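Local coordinates for putative PTS system, cellobiose-specific IIA component (Streptococcus mutans, PDB 3L8R), which probably transfers phosphoryl groups as the IIA component of a cellobiose-type sugar phosphotransferase system, and probably binds magnesium as a trimer, at residues E43-M48 with M104-V109. Sequence-based numbering, arbitrary orientation.
Sequences EAFDAM and MTLREV
Phe-45 reaches from helix 20-49 to Leu-106 and Val-109 on helix 91-118. These are the first and third helices of the three-helix bundle that makes up a subunit of this lactose/cellobiose-type IIA protein, and three such subunits form the trimer. Along 43-48, Glu-43 lies on the exposed side and makes a weak, long ion pair with Lys-59. Ala-44 turns to helix 53-82 and packs on Lys-59 and Leu-60. Phe-45 is the one residue of 43-48 that touches 104-109. Its CB is directed toward 104-109. CG stands anti to the carbonyl carbon (chi1 -79°), with the ring directed at helix 91-118. Leu-106 comes to the ring edge, near the ring plane, with CD1 4.1 Å from Phe-45 CE2. Its CG is anti to the backbone N (chi1 -175°), and CD1 is the branch nearest the ring. Val-109 adds a looser apolar touch. The same ring also meets Ala-110 and Met-113 of helix 91-118, and Glu-112 of the third subunit. Asp-46 faces outward and forms a salt bridge with Arg-49. Met-48 continues the apolar seam one turn on, against Met-113 and Tyr-117. The contact is therefore plain hydrophobic packing, buried, that joins the first and third helices beside the subunit interface. Val-109 packs on Val-109 of both neighbouring subunits. The side chain of Leu-106 is about 12 Å from that of Asp-98, the predicted magnesium ligand shared by the trimer. At the far end of the phenyl, Phe-45 CZ lies 4.4 Å from Val-109 CG2.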
loop_
_atom_site.group_PDB
_atom_site.type_symbol
_atom_site.label_atom_id
_atom_site.label_comp_id
_atom_site.label_asym_id
_atom_site.label_seq_id
_atom_site.Cartn_x
_atom_site.Cartn_y
_atom_site.Cartn_z
ATOM N N GLU A 43 15.599 8.908 0.653
ATOM C CA GLU A 43 17.017 9.186 0.361
ATOM C C GLU A 43 17.387 8.642 -1.018
ATOM O O GLU A 43 17.826 9.411 -1.880
ATOM C CB GLU A 43 17.943 8.644 1.453
ATOM C CG GLU A 43 17.700 9.234 2.828
ATOM C CD GLU A 43 18.878 9.021 3.760
ATOM O OE1 GLU A 43 18.888 8.086 4.575
ATOM O OE2 GLU A 43 19.827 9.821 3.664
ATOM N N ALA A 44 17.122 7.364 -1.279
ATOM C CA ALA A 44 17.425 6.855 -2.612
ATOM C C ALA A 44 16.733 7.693 -3.689
ATOM O O ALA A 44 17.338 7.952 -4.736
ATOM C CB ALA A 44 17.099 5.394 -2.756
ATOM N N PHE A 45 15.478 8.125 -3.466
ATOM C CA PHE A 45 14.862 9.015 -4.444
ATOM C C PHE A 45 15.579 10.366 -4.553
ATOM O O PHE A 45 15.631 10.953 -5.625
ATOM C CB PHE A 45 13.391 9.246 -4.161
ATOM C CG PHE A 45 12.498 8.116 -4.594
ATOM C CD1 PHE A 45 12.474 7.670 -5.941
ATOM C CD2 PHE A 45 11.658 7.495 -3.679
ATOM C CE1 PHE A 45 11.640 6.635 -6.339
ATOM C CE2 PHE A 45 10.830 6.474 -4.078
ATOM C CZ PHE A 45 10.813 6.040 -5.416
ATOM N N ASP A 46 16.111 10.893 -3.462
ATOM C CA ASP A 46 16.760 12.197 -3.562
ATOM C C ASP A 46 18.065 12.008 -4.362
ATOM O O ASP A 46 18.435 12.862 -5.174
ATOM C CB ASP A 46 17.061 12.822 -2.196
ATOM C CG ASP A 46 15.827 12.960 -1.273
ATOM O OD1 ASP A 46 14.761 13.495 -1.669
ATOM O OD2 ASP A 46 15.956 12.551 -0.088
ATOM N N ALA A 47 18.717 10.861 -4.147
ATOM C CA ALA A 47 20.024 10.550 -4.746
ATOM C C ALA A 47 19.906 10.196 -6.205
ATOM O O ALA A 47 20.840 10.457 -6.966
ATOM C CB ALA A 47 20.768 9.430 -3.975
ATOM N N MET A 48 18.778 9.594 -6.585
ATOM C CA MET A 48 18.397 9.445 -7.998
ATOM C C MET A 48 18.301 10.824 -8.636
ATOM O O MET A 48 18.853 11.074 -9.707
ATOM C CB MET A 48 17.037 8.736 -8.131
ATOM C CG MET A 48 17.130 7.237 -8.364
ATOM S SD MET A 48 15.653 6.272 -7.934
ATOM C CE MET A 48 14.482 7.024 -9.009
ATOM N N MET A 104 7.339 -1.525 1.639
ATOM C CA MET A 104 7.822 -2.525 0.655
ATOM C C MET A 104 7.463 -2.152 -0.785
ATOM O O MET A 104 8.322 -2.086 -1.649
ATOM C CB MET A 104 7.219 -3.882 0.966
ATOM C CG MET A 104 7.469 -4.973 -0.110
ATOM S SD MET A 104 6.720 -6.521 0.509
ATOM C CE MET A 104 5.057 -6.400 -0.196
ATOM N N THR A 105 6.180 -1.906 -1.038
ATOM C CA THR A 105 5.747 -1.486 -2.347
ATOM C C THR A 105 6.558 -0.276 -2.802
ATOM O O THR A 105 6.983 -0.218 -3.959
ATOM C CB THR A 105 4.251 -1.110 -2.367
ATOM O OG1 THR A 105 3.454 -2.127 -1.734
ATOM C CG2 THR A 105 3.783 -0.913 -3.788
ATOM N N LEU A 106 6.796 0.685 -1.901
ATOM C CA LEU A 106 7.518 1.870 -2.306
ATOM C C LEU A 106 8.974 1.530 -2.662
ATOM O O LEU A 106 9.482 2.085 -3.616
ATOM C CB LEU A 106 7.455 2.964 -1.254
ATOM C CG LEU A 106 8.091 4.288 -1.662
ATOM C CD1 LEU A 106 7.220 5.037 -2.683
ATOM C CD2 LEU A 106 8.420 5.169 -0.487
ATOM N N ARG A 107 9.658 0.670 -1.894
ATOM C CA ARG A 107 11.025 0.234 -2.306
ATOM C C ARG A 107 10.981 -0.392 -3.690
ATOM O O ARG A 107 11.809 -0.094 -4.508
ATOM C CB ARG A 107 11.661 -0.779 -1.343
ATOM C CG ARG A 107 12.261 -1.955 -2.123
ATOM C CD ARG A 107 12.426 -3.339 -1.381
ATOM N NE ARG A 107 11.249 -4.217 -1.223
ATOM C CZ ARG A 107 11.026 -5.363 -1.907
ATOM N NH1 ARG A 107 11.845 -5.788 -2.889
ATOM N NH2 ARG A 107 9.944 -6.103 -1.631
ATOM N N GLU A 108 9.995 -1.259 -3.936
ATOM C CA GLU A 108 9.814 -1.918 -5.216
ATOM C C GLU A 108 9.733 -0.897 -6.322
ATOM O O GLU A 108 10.438 -1.016 -7.324
ATOM C CB GLU A 108 8.568 -2.777 -5.216
ATOM C CG GLU A 108 8.761 -4.100 -4.494
ATOM C CD GLU A 108 7.515 -4.947 -4.419
ATOM O OE1 GLU A 108 6.736 -5.049 -5.388
ATOM O OE2 GLU A 108 7.309 -5.570 -3.389
ATOM N N VAL A 109 8.874 0.103 -6.192
ATOM C CA VAL A 109 8.985 1.174 -7.159
ATOM C C VAL A 109 10.137 1.987 -6.669
ATOM O O VAL A 109 10.203 2.374 -5.511
ATOM C CB VAL A 109 7.648 1.961 -7.436
ATOM C CG1 VAL A 109 6.465 1.439 -6.631
ATOM C CG2 VAL A 109 7.821 3.474 -7.456
#